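Local coordinates for Rab GDP dissociation inhibitor alpha (Naegleria fowleri, PDB 6C87), which probably binds prenylated Rab GTPases in their GDP-bound form, slows the release of their nucleotide and carries them between membranes and cytosol, at residues 23-28 / 257-262; 100-105 / 249-254; 179-184 / 189-194; 159-164 / 211-216. All coordinates share one frame; numbering follows the deposited sequence.

Contact 1: 23-28 / 257-262; sequences TECVIS and GTYMLD
Cys25 and Ser28, one turn apart on helix 22-33, receive the hydroxyl end of the Tyr259 side chain. The helix is the connection of a right-handed beta-alpha-beta unit, with strand 15-18 before it and strand 38-41 after it, as in the Rossmann-like nucleotide-binding fold to which the GDP dissociation inhibitor family is related; Tyr259 belongs to the short outermost strand 259-260 of the same parallel sheet. At the start of the segment Thr23 and Glu24 serve other neighbours: Thr23 packs on helix 422-436, and Glu24 OE2 is hydrogen-bonded to Ser412 OG. The next residue, Cys25, makes the first contact. Its small side chain lets the tyrosine come close to the helix backbone, where Cys25 CA is 3.9 Å from Tyr259 OH. SG stands beside the backbone N, anti to the carbonyl carbon (chi1 -70°). From there it makes a sulfur-aromatic contact at the edge of the ring, 89° off the ring normal. The closest ring carbon to Cys25 SG is Tyr259 CE1, at 4.2 Å. The turn continues through Val26 and Ile27, whose side chains pack on helix 422-436, until Ser28 brings a second small residue to the tyrosine. A serine suits this buried place because its polar end has a partner in His40 ND1, to which OG is hydrogen-bonded, while His40 also lays its ring against Tyr259. With OG anti to the backbone N (chi1 178°), Ser28 OG comes to 3.7 Å from Tyr259 OH.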
loop_
_atom_site.group_PDB
_atom_site.type_symbol
_atom_site.label_atom_id
_atom_site.label_comp_id
_atom_site.label_asym_id
_atom_site.label_seq_id
_atom_site.Cartn_x
_atom_site.Cartn_y
_atom_site.Cartn_z
ATOM N N THR A 23 6.938 25.004 -2.345
ATOM C CA THR A 23 5.960 24.141 -1.694
ATOM C C THR A 23 4.556 24.376 -2.236
ATOM O O THR A 23 3.832 23.423 -2.555
ATOM C CB THR A 23 5.992 24.360 -0.184
ATOM O OG1 THR A 23 7.261 23.930 0.326
ATOM C CG2 THR A 23 4.875 23.558 0.495
ATOM N N GLU A 24 4.154 25.642 -2.352
ATOM C CA GLU A 24 2.826 25.942 -2.879
ATOM C C GLU A 24 2.706 25.547 -4.347
ATOM O O GLU A 24 1.677 25.002 -4.768
ATOM C CB GLU A 24 2.511 27.428 -2.686
ATOM C CG GLU A 24 2.068 27.829 -1.276
ATOM C CD GLU A 24 3.166 27.708 -0.218
ATOM O OE1 GLU A 24 4.342 28.017 -0.515
ATOM O OE2 GLU A 24 2.839 27.313 0.922
ATOM N N CYS A 25 3.756 25.788 -5.136
ATOM C CA CYS A 25 3.719 25.434 -6.551
ATOM C C CYS A 25 3.530 23.932 -6.746
ATOM O O CYS A 25 2.804 23.505 -7.649
ATOM C CB CYS A 25 4.995 25.915 -7.243
ATOM S SG CYS A 25 5.136 27.722 -7.427
ATOM N N VAL A 26 4.192 23.115 -5.918
ATOM C CA VAL A 26 4.091 21.665 -6.044
ATOM C C VAL A 26 2.721 21.174 -5.588
ATOM O O VAL A 26 2.125 20.286 -6.211
ATOM C CB VAL A 26 5.221 20.983 -5.256
ATOM C CG1 VAL A 26 5.036 19.467 -5.270
ATOM C CG2 VAL A 26 6.572 21.362 -5.845
ATOM N N ILE A 27 2.210 21.717 -4.481
ATOM C CA ILE A 27 0.866 21.359 -4.041
ATOM C C ILE A 27 -0.160 21.748 -5.102
ATOM O O ILE A 27 -1.058 20.963 -5.441
ATOM C CB ILE A 27 0.565 22.007 -2.673
ATOM C CG1 ILE A 27 1.370 21.321 -1.571
ATOM C CG2 ILE A 27 -0.919 21.906 -2.333
ATOM C CD1 ILE A 27 0.981 19.871 -1.359
ATOM N N SER A 28 -0.030 22.957 -5.657
ATOM C CA SER A 28 -0.940 23.406 -6.707
ATOM C C SER A 28 -0.880 22.498 -7.933
ATOM O O SER A 28 -1.921 22.127 -8.492
ATOM C CB SER A 28 -0.605 24.848 -7.084
ATOM O OG SER A 28 -1.426 25.325 -8.130
ATOM N N GLY A 257 -6.188 26.679 -15.668
ATOM C CA GLY A 257 -6.003 27.755 -14.718
ATOM C C GLY A 257 -5.028 28.828 -15.183
ATOM O O GLY A 257 -4.467 28.794 -16.281
ATOM N N THR A 258 -4.859 29.828 -14.323
ATOM C CA THR A 258 -3.875 30.879 -14.534
ATOM C C THR A 258 -3.232 31.221 -13.199
ATOM O O THR A 258 -3.914 31.270 -12.170
ATOM C CB THR A 258 -4.503 32.140 -15.150
ATOM N N TYR A 259 -1.920 31.447 -13.221
ATOM C CA TYR A 259 -1.210 31.962 -12.055
ATOM C C TYR A 259 -1.402 33.470 -12.040
ATOM O O TYR A 259 -0.955 34.167 -12.958
ATOM C CB TYR A 259 0.278 31.616 -12.114
ATOM C CG TYR A 259 0.662 30.333 -11.418
ATOM C CD1 TYR A 259 1.809 30.254 -10.637
ATOM C CD2 TYR A 259 -0.112 29.191 -11.560
ATOM C CE1 TYR A 259 2.168 29.065 -10.002
ATOM C CE2 TYR A 259 0.228 28.010 -10.929
ATOM C CZ TYR A 259 1.366 27.947 -10.156
ATOM O OH TYR A 259 1.682 26.754 -9.547
ATOM N N MET A 260 -2.068 33.978 -11.012
ATOM C CA MET A 260 -2.370 35.401 -10.917
ATOM C C MET A 260 -1.362 36.060 -9.984
ATOM O O MET A 260 -1.393 35.846 -8.769
ATOM C CB MET A 260 -3.802 35.602 -10.434
ATOM C CG MET A 260 -4.806 34.973 -11.375
ATOM S SD MET A 260 -6.522 35.384 -11.036
ATOM C CE MET A 260 -7.257 34.773 -12.549
ATOM N N LEU A 261 -0.476 36.861 -10.561
ATOM C CA LEU A 261 0.502 37.631 -9.811
ATOM C C LEU A 261 -0.029 39.039 -9.536
ATOM O O LEU A 261 -0.961 39.517 -10.187
ATOM C CB LEU A 261 1.823 37.701 -10.582
ATOM C CG LEU A 261 2.571 36.382 -10.816
ATOM C CD1 LEU A 261 3.924 36.637 -11.468
ATOM C CD2 LEU A 261 2.737 35.586 -9.527
ATOM N N ASP A 262 0.588 39.704 -8.555
ATOM C CA ASP A 262 0.242 41.082 -8.198
ATOM C C ASP A 262 -1.223 41.202 -7.776
ATOM O O ASP A 262 -1.883 42.209 -8.040
ATOM C CB ASP A 262 0.562 42.047 -9.348
ATOM C CG ASP A 262 0.865 43.461 -8.868
ATOM O OD1 ASP A 262 1.003 43.675 -7.641
ATOM O OD2 ASP A 262 0.952 44.364 -9.725
#

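Contact 2: 100-105 / 249-254; sequences RMTGVT and ARLCAV
Leu251 of helix 243-254 reaches over to Thr102 and Val104, which lie on the two sides of the glycine that closes helix 94-102. Along the second segment, Ala249 comes first and turns to Tyr259 and Tyr47; its single methyl suits a place beside aromatic rings. Leu251 then carries the whole contact. Its CG is anti to the backbone N (chi1 178°), which sends both methyls toward the turn. CD2 does most of the touching, 3.6 Å from Val104 CG1 and 3.9 Å from Thr102 CB, and the side chains of Leu251 and Val104 cross at about a right angle. Both methyls lie by the carbonyl, Leu251 CD2 at 3.7 Å and Leu251 CD1 at 4.0 Å from Thr102 O. The turn that meets the leucine is stiffened from within: Gly103 takes a positive phi of 88°, readily reached without a CB, and Thr102 OG1 accepts a nearly straight hydrogen bond from Val104 N in an ST turn while also bonding to Leu99 O. Threonine thus offers carbon to Leu251 and keeps its oxygen for the backbone. The contact joins the end of helix 94-102 to helix 243-254, whose Phe248 also covers Thr102 and Val104 and whose Ala249 and Cys252 pack on Tyr259 of strand 259-260.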
loop_
_atom_site.group_PDB
_atom_site.type_symbol
_atom_site.label_atom_id
_atom_site.label_comp_id
_atom_site.label_asym_id
_atom_site.label_seq_id
_atom_site.Cartn_x
_atom_site.Cartn_y
_atom_site.Cartn_z
ATOM N N ARG A 100 8.359 14.558 -10.713
ATOM C CA ARG A 100 8.040 13.675 -11.828
ATOM C C ARG A 100 6.549 13.379 -11.896
ATOM O O ARG A 100 5.982 13.280 -12.990
ATOM C CB ARG A 100 8.838 12.377 -11.732
ATOM C CG ARG A 100 10.264 12.477 -12.255
ATOM C CD ARG A 100 11.097 11.251 -11.889
ATOM N NE ARG A 100 12.520 11.513 -12.062
ATOM C CZ ARG A 100 13.496 10.736 -11.595
ATOM N NH1 ARG A 100 13.205 9.640 -10.905
ATOM N NH2 ARG A 100 14.768 11.068 -11.810
ATOM N N MET A 101 5.895 13.247 -10.740
ATOM C CA MET A 101 4.466 12.956 -10.719
ATOM C C MET A 101 3.652 14.063 -11.379
ATOM O O MET A 101 2.639 13.790 -12.036
ATOM C CB MET A 101 4.007 12.756 -9.282
ATOM C CG MET A 101 4.428 11.457 -8.656
ATOM S SD MET A 101 3.914 11.490 -6.936
ATOM C CE MET A 101 2.218 10.935 -7.121
ATOM N N THR A 102 4.074 15.318 -11.215
ATOM C CA THR A 102 3.356 16.419 -11.849
ATOM C C THR A 102 3.631 16.502 -13.343
ATOM O O THR A 102 2.816 17.058 -14.084
ATOM C CB THR A 102 3.752 17.757 -11.229
ATOM O OG1 THR A 102 5.129 18.018 -11.530
ATOM C CG2 THR A 102 3.550 17.746 -9.708
ATOM N N GLY A 103 4.768 15.989 -13.803
ATOM C CA GLY A 103 5.113 16.091 -15.200
ATOM C C GLY A 103 5.865 17.349 -15.580
ATOM O O GLY A 103 6.216 17.504 -16.757
ATOM N N VAL A 104 6.106 18.265 -14.634
ATOM C CA VAL A 104 6.810 19.495 -14.976
ATOM C C VAL A 104 8.253 19.227 -15.383
ATOM O O VAL A 104 8.853 20.053 -16.082
ATOM C CB VAL A 104 6.797 20.497 -13.803
ATOM C CG1 VAL A 104 5.387 20.943 -13.501
ATOM C CG2 VAL A 104 7.483 19.903 -12.570
ATOM N N THR A 105 8.826 18.088 -14.971
ATOM C CA THR A 105 10.213 17.766 -15.299
ATOM C C THR A 105 10.408 17.427 -16.771
ATOM O O THR A 105 11.540 17.505 -17.262
ATOM C CB THR A 105 10.721 16.606 -14.429
ATOM O OG1 THR A 105 9.790 15.514 -14.467
ATOM C CG2 THR A 105 10.940 17.050 -12.993
ATOM N N ALA A 249 3.472 27.314 -13.479
ATOM C CA ALA A 249 2.440 28.189 -14.032
ATOM C C ALA A 249 1.998 27.708 -15.411
ATOM O O ALA A 249 0.820 27.825 -15.767
ATOM C CB ALA A 249 2.932 29.637 -14.088
ATOM N N ARG A 250 2.932 27.167 -16.203
ATOM C CA ARG A 250 2.552 26.574 -17.483
ATOM C C ARG A 250 1.736 25.303 -17.270
ATOM O O ARG A 250 0.776 25.046 -18.009
ATOM C CB ARG A 250 3.798 26.287 -18.340
ATOM N N LEU A 251 2.094 24.502 -16.256
ATOM C CA LEU A 251 1.306 23.313 -15.937
ATOM C C LEU A 251 -0.120 23.682 -15.544
ATOM O O LEU A 251 -1.077 23.030 -15.982
ATOM C CB LEU A 251 1.978 22.496 -14.827
ATOM C CG LEU A 251 1.177 21.256 -14.392
ATOM C CD1 LEU A 251 0.994 20.275 -15.540
ATOM C CD2 LEU A 251 1.815 20.557 -13.200
ATOM N N CYS A 252 -0.281 24.733 -14.731
ATOM C CA CYS A 252 -1.615 25.178 -14.343
ATOM C C CYS A 252 -2.424 25.603 -15.567
ATOM O O CYS A 252 -3.625 25.318 -15.660
ATOM C CB CYS A 252 -1.513 26.322 -13.329
ATOM S SG CYS A 252 -3.095 26.909 -12.640
ATOM N N ALA A 253 -1.772 26.277 -16.521
ATOM C CA ALA A 253 -2.457 26.712 -17.734
ATOM C C ALA A 253 -2.942 25.524 -18.560
ATOM O O ALA A 253 -4.025 25.578 -19.154
ATOM C CB ALA A 253 -1.535 27.608 -18.561
ATOM N N VAL A 254 -2.144 24.450 -18.625
ATOM C CA VAL A 254 -2.553 23.247 -19.349
ATOM C C VAL A 254 -3.859 22.694 -18.790
ATOM O O VAL A 254 -4.690 22.153 -19.534
ATOM C CB VAL A 254 -1.425 22.193 -19.307
ATOM C CG1 VAL A 254 -1.866 20.887 -19.965
ATOM C CG2 VAL A 254 -0.159 22.731 -19.970
#

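Contact 3: 179-184 / 189-194; sequences KIYKYY and DTTDFL
Thr191 sets a methyl squarely on the ring of Tyr181, and this is the tight part of the packing between two consecutive helices, 177-184 and 188-198, joined by a short turn. Thr191 CG2 stands 3.4 Å from the ring centroid and only 4° off the normal, a CH-pi contact so well centred that all six ring carbons are at similar distances from the methyl. The threonine torsion explains it: with OG1 between the backbone N and the carbonyl carbon (chi1 65°), CG2 is left anti to the carbonyl carbon and faces the tyrosine, while OG1 makes weak hydrogen bonds to Ser187 O and Glu188 O, one turn back. A beta-branched residue with one polar and one apolar arm suits such a spot, since each arm has its own partner. Tyr181 is buried too, and a hydrogen bond to Tyr206 OH satisfies its hydroxyl at the far end of the ring. Packing is looser toward Leu194, whose CD2 meets the ring only at its edge, 4.4 Å from Tyr181 CE1, and near the ring plane. On the outer flank of helix 177-184 the chain turns to solvent: Tyr183 is exposed, its ring meeting Phe170 edge-to-face, and Lys179 and Lys182, not modelled beyond CB, are partly exposed. The inner side is closed by neighbouring helices and by the mixed sheet. Met207 of helix 206-209 touches both Tyr181 and Thr191, Leu152 of helix 143-157 covers Tyr181, and Phe193 on helix 188-198 touches Val119 of strand 111-121.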
loop_
_atom_site.group_PDB
_atom_site.type_symbol
_atom_site.label_atom_id
_atom_site.label_comp_id
_atom_site.label_asym_id
_atom_site.label_seq_id
_atom_site.Cartn_x
_atom_site.Cartn_y
_atom_site.Cartn_z
ATOM N N LYS A 179 23.246 1.643 18.863
ATOM C CA LYS A 179 23.841 0.369 19.264
ATOM C C LYS A 179 24.939 -0.061 18.297
ATOM O O LYS A 179 25.938 -0.661 18.713
ATOM C CB LYS A 179 22.758 -0.711 19.376
ATOM N N ILE A 180 24.769 0.224 17.004
ATOM C CA ILE A 180 25.789 -0.136 16.023
ATOM C C ILE A 180 27.010 0.769 16.146
ATOM O O ILE A 180 28.155 0.303 16.067
ATOM C CB ILE A 180 25.194 -0.088 14.605
ATOM C CG1 ILE A 180 23.936 -0.955 14.535
ATOM C CG2 ILE A 180 26.219 -0.529 13.583
ATOM C CD1 ILE A 180 23.414 -1.145 13.144
ATOM N N TYR A 181 26.790 2.069 16.355
ATOM C CA TYR A 181 27.907 2.996 16.518
ATOM C C TYR A 181 28.762 2.612 17.717
ATOM O O TYR A 181 29.985 2.460 17.603
ATOM C CB TYR A 181 27.386 4.422 16.693
ATOM C CG TYR A 181 26.926 5.112 15.431
ATOM C CD1 TYR A 181 27.502 4.828 14.198
ATOM C CD2 TYR A 181 25.913 6.061 15.481
ATOM C CE1 TYR A 181 27.075 5.473 13.050
ATOM C CE2 TYR A 181 25.480 6.703 14.346
ATOM C CZ TYR A 181 26.061 6.410 13.134
ATOM O OH TYR A 181 25.614 7.067 12.011
ATOM N N LYS A 182 28.121 2.442 18.880
ATOM C CA LYS A 182 28.846 2.148 20.111
ATOM C C LYS A 182 29.566 0.811 20.039
ATOM O O LYS A 182 30.629 0.648 20.650
ATOM C CB LYS A 182 27.888 2.170 21.305
ATOM N N TYR A 183 29.015 -0.151 19.293
ATOM C CA TYR A 183 29.661 -1.454 19.166
ATOM C C TYR A 183 30.980 -1.336 18.408
ATOM O O TYR A 183 31.955 -2.022 18.736
ATOM C CB TYR A 183 28.715 -2.445 18.485
ATOM C CG TYR A 183 29.301 -3.824 18.282
ATOM C CD1 TYR A 183 29.682 -4.602 19.370
ATOM C CD2 TYR A 183 29.451 -4.361 17.009
ATOM C CE1 TYR A 183 30.215 -5.867 19.195
ATOM C CE2 TYR A 183 29.981 -5.627 16.825
ATOM C CZ TYR A 183 30.362 -6.376 17.922
ATOM O OH TYR A 183 30.890 -7.639 17.747
ATOM N N TYR A 184 31.023 -0.486 17.384
ATOM C CA TYR A 184 32.234 -0.262 16.604
ATOM C C TYR A 184 33.165 0.789 17.200
ATOM O O TYR A 184 34.255 1.003 16.658
ATOM C CB TYR A 184 31.861 0.107 15.168
ATOM C CG TYR A 184 31.421 -1.109 14.412
ATOM C CD1 TYR A 184 32.350 -1.915 13.773
ATOM C CD2 TYR A 184 30.090 -1.485 14.375
ATOM C CE1 TYR A 184 31.965 -3.042 13.098
ATOM C CE2 TYR A 184 29.692 -2.615 13.699
ATOM C CZ TYR A 184 30.636 -3.393 13.064
ATOM O OH TYR A 184 30.257 -4.529 12.386
ATOM N N ASP A 189 33.465 12.180 15.133
ATOM C CA ASP A 189 34.092 12.414 13.834
ATOM C C ASP A 189 33.567 11.467 12.761
ATOM O O ASP A 189 33.474 11.852 11.588
ATOM C CB ASP A 189 35.612 12.314 13.947
ATOM C CG ASP A 189 36.206 13.462 14.739
ATOM O OD1 ASP A 189 35.458 14.412 15.067
ATOM O OD2 ASP A 189 37.423 13.430 15.019
ATOM N N THR A 190 33.205 10.238 13.136
ATOM C CA THR A 190 32.640 9.316 12.154
ATOM C C THR A 190 31.153 9.576 11.952
ATOM O O THR A 190 30.682 9.674 10.815
ATOM C CB THR A 190 32.855 7.861 12.589
ATOM O OG1 THR A 190 34.254 7.567 12.650
ATOM C CG2 THR A 190 32.180 6.908 11.605
ATOM N N THR A 191 30.398 9.693 13.050
ATOM C CA THR A 191 28.953 9.850 12.940
ATOM C C THR A 191 28.563 11.186 12.321
ATOM O O THR A 191 27.465 11.293 11.761
ATOM C CB THR A 191 28.288 9.691 14.313
ATOM O OG1 THR A 191 28.703 10.758 15.175
ATOM C CG2 THR A 191 28.638 8.348 14.941
ATOM N N ASP A 192 29.428 12.202 12.410
ATOM C CA ASP A 192 29.113 13.506 11.837
ATOM C C ASP A 192 29.011 13.433 10.317
ATOM O O ASP A 192 27.942 13.679 9.743
ATOM C CB ASP A 192 30.160 14.533 12.267
ATOM C CG ASP A 192 29.844 15.149 13.622
ATOM O OD1 ASP A 192 30.662 15.947 14.123
ATOM O OD2 ASP A 192 28.813 14.780 14.220
ATOM N N PHE A 193 30.111 13.095 9.639
ATOM C CA PHE A 193 30.045 13.032 8.182
ATOM C C PHE A 193 29.108 11.927 7.717
ATOM O O PHE A 193 28.426 12.077 6.695
ATOM C CB PHE A 193 31.448 12.854 7.578
ATOM C CG PHE A 193 31.997 11.436 7.646
ATOM C CD1 PHE A 193 31.662 10.483 6.683
ATOM C CD2 PHE A 193 32.895 11.077 8.644
ATOM C CE1 PHE A 193 32.182 9.190 6.739
ATOM C CE2 PHE A 193 33.429 9.790 8.703
ATOM C CZ PHE A 193 33.067 8.844 7.750
ATOM N N LEU A 194 29.050 10.822 8.454
ATOM C CA LEU A 194 28.198 9.716 8.038
ATOM C C LEU A 194 26.727 10.084 8.189
ATOM O O LEU A 194 25.936 9.929 7.251
ATOM C CB LEU A 194 28.545 8.465 8.846
ATOM C CG LEU A 194 28.255 7.104 8.213
ATOM C CD1 LEU A 194 28.757 7.068 6.777
ATOM C CD2 LEU A 194 28.913 6.013 9.035
#

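Contact 4: 159-164 / 211-216; sequences YDQNNP and PALEVI
Tyr159 lies across the first turns of helix 212-229, where Leu213 and Ile216, three residues apart, present their methyls on one flank. Its side chain can be followed outward from CB, which is 4.0 Å from Ile216 CD1. CG is set anti to the backbone N (chi1 -173°), carrying the ring toward the helix, and CG and CD2 continue along the same isoleucine methyl. At CE2 the partner changes to Leu213 CD1, 3.9 Å away. Both aliphatic chains cross the tyrosine at about a right angle, and their methyls approach the ring obliquely. The tip is polar and buried, and OH is satisfied by a hydrogen bond from Cys172 N, so tyrosine fits a place that is apolar along its length and polar at its end. Gln161 also covers part of Leu213, the two side chains again crossing at about a right angle; both residues are partly exposed, so this side of the contact is the more open one. Asp160 shapes the loop, its OD1 accepting from Asn162 N at 3.0 Å in an Asx turn. The contact ties the loop after helix 143-157 to helix 212-229: Arg220, farther along that helix, bonds to Tyr159 O, His167 stacks on the ring, and Ala212 packs on helix 177-184.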
loop_
_atom_site.group_PDB
_atom_site.type_symbol
_atom_site.label_atom_id
_atom_site.label_comp_id
_atom_site.label_asym_id
_atom_site.label_seq_id
_atom_site.Cartn_x
_atom_site.Cartn_y
_atom_site.Cartn_z
ATOM N N TYR A 159 25.336 -5.207 4.729
ATOM C CA TYR A 159 24.142 -5.683 5.414
ATOM C C TYR A 159 23.066 -6.062 4.403
ATOM O O TYR A 159 22.730 -5.284 3.506
ATOM C CB TYR A 159 23.611 -4.624 6.381
ATOM C CG TYR A 159 22.472 -5.137 7.236
ATOM C CD1 TYR A 159 22.725 -5.876 8.385
ATOM C CD2 TYR A 159 21.147 -4.902 6.889
ATOM C CE1 TYR A 159 21.694 -6.362 9.169
ATOM C CE2 TYR A 159 20.107 -5.385 7.669
ATOM C CZ TYR A 159 20.388 -6.113 8.808
ATOM O OH TYR A 159 19.361 -6.598 9.589
ATOM N N ASP A 160 22.526 -7.265 4.564
ATOM C CA ASP A 160 21.395 -7.750 3.787
ATOM C C ASP A 160 20.343 -8.199 4.787
ATOM O O ASP A 160 20.597 -9.097 5.595
ATOM C CB ASP A 160 21.820 -8.905 2.872
ATOM C CG ASP A 160 20.701 -9.395 1.958
ATOM O OD1 ASP A 160 19.536 -8.981 2.130
ATOM O OD2 ASP A 160 20.991 -10.230 1.073
ATOM N N GLN A 161 19.168 -7.570 4.741
ATOM C CA GLN A 161 18.129 -7.904 5.707
ATOM C C GLN A 161 17.670 -9.347 5.539
ATOM O O GLN A 161 17.396 -10.041 6.525
ATOM C CB GLN A 161 16.953 -6.939 5.564
ATOM C CG GLN A 161 15.823 -7.174 6.556
ATOM C CD GLN A 161 16.272 -6.973 7.994
ATOM O OE1 GLN A 161 16.392 -7.926 8.761
ATOM N NE2 GLN A 161 16.555 -5.728 8.353
ATOM N N ASN A 162 17.579 -9.814 4.295
ATOM C CA ASN A 162 17.142 -11.173 4.002
ATOM C C ASN A 162 18.257 -12.203 4.141
ATOM O O ASN A 162 17.976 -13.405 4.084
ATOM C CB ASN A 162 16.546 -11.228 2.595
ATOM C CG ASN A 162 15.465 -10.182 2.386
ATOM O OD1 ASN A 162 14.577 -10.017 3.223
ATOM N ND2 ASN A 162 15.548 -9.455 1.276
ATOM N N ASN A 163 19.505 -11.770 4.326
ATOM C CA ASN A 163 20.628 -12.687 4.491
ATOM C C ASN A 163 21.095 -12.608 5.937
ATOM O O ASN A 163 21.772 -11.639 6.318
ATOM C CB ASN A 163 21.770 -12.328 3.531
ATOM C CG ASN A 163 22.891 -13.361 3.523
ATOM O OD1 ASN A 163 23.030 -14.163 4.445
ATOM N ND2 ASN A 163 23.702 -13.336 2.471
ATOM N N PRO A 164 20.775 -13.596 6.777
ATOM C CA PRO A 164 21.164 -13.503 8.193
ATOM C C PRO A 164 22.665 -13.597 8.427
ATOM O O PRO A 164 23.127 -13.201 9.505
ATOM C CB PRO A 164 20.426 -14.686 8.836
ATOM C CG PRO A 164 19.262 -14.944 7.917
ATOM C CD PRO A 164 19.796 -14.671 6.541
ATOM N N PRO A 211 15.137 3.030 13.009
ATOM C CA PRO A 211 15.898 1.786 12.831
ATOM C C PRO A 211 17.084 1.980 11.901
ATOM O O PRO A 211 17.054 2.789 10.971
ATOM C CB PRO A 211 14.867 0.810 12.243
ATOM C CG PRO A 211 13.784 1.672 11.678
ATOM C CD PRO A 211 13.743 2.896 12.549
ATOM N N ALA A 212 18.147 1.223 12.183
ATOM C CA ALA A 212 19.364 1.314 11.383
ATOM C C ALA A 212 19.109 1.008 9.913
ATOM O O ALA A 212 19.812 1.536 9.045
ATOM C CB ALA A 212 20.424 0.372 11.945
ATOM N N LEU A 213 18.114 0.165 9.612
ATOM C CA LEU A 213 17.828 -0.179 8.220
ATOM C C LEU A 213 17.384 1.040 7.420
ATOM O O LEU A 213 17.660 1.130 6.218
ATOM C CB LEU A 213 16.754 -1.271 8.168
ATOM C CG LEU A 213 16.457 -1.958 6.833
ATOM C CD1 LEU A 213 17.713 -2.601 6.273
ATOM C CD2 LEU A 213 15.344 -2.992 6.982
ATOM N N GLU A 214 16.691 1.981 8.061
ATOM C CA GLU A 214 16.348 3.231 7.394
ATOM C C GLU A 214 17.586 4.084 7.154
ATOM O O GLU A 214 17.707 4.737 6.110
ATOM C CB GLU A 214 15.315 3.991 8.214
ATOM C CG GLU A 214 14.143 4.476 7.401
ATOM C CD GLU A 214 13.210 5.326 8.220
ATOM O OE1 GLU A 214 13.494 6.531 8.384
ATOM O OE2 GLU A 214 12.202 4.779 8.714
ATOM N N VAL A 215 18.498 4.107 8.128
ATOM C CA VAL A 215 19.757 4.831 7.976
ATOM C C VAL A 215 20.571 4.244 6.833
ATOM O O VAL A 215 21.143 4.978 6.016
ATOM C CB VAL A 215 20.546 4.801 9.300
ATOM C CG1 VAL A 215 21.883 5.517 9.150
ATOM C CG2 VAL A 215 19.716 5.410 10.435
ATOM N N ILE A 216 20.629 2.909 6.754
ATOM C CA ILE A 216 21.359 2.241 5.680
ATOM C C ILE A 216 20.743 2.581 4.332
ATOM O O ILE A 216 21.457 2.823 3.352
ATOM C CB ILE A 216 21.388 0.718 5.912
ATOM C CG1 ILE A 216 22.205 0.363 7.157
ATOM C CG2 ILE A 216 21.941 -0.004 4.683
ATOM C CD1 ILE A 216 22.151 -1.127 7.513
#

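How the contacts relate
The contacts form two pairs in two parts of the molecule. Contacts 1 and 2, centres 11 Å apart, are joined because helix 243-254 of contact 2 is followed in the chain by strand 259-260 of contact 1: Tyr259 CE2 packs on Cys252 CB at 3.4 Å beside the parallel sheet. Contacts 3 and 4, centres 16 Å apart, sit in the helical part and meet where Ile180 CD1 touches Ala212 CB. Between the pairs, centres are 37 to 43 Å apart. Along the chain all four are nested, contact 3 within 4, 4 within 2 and 2 within 1, so the helical part is an excursion from the Rossmann-like part, consistent with the two-domain architecture of GDP dissociation inhibitors.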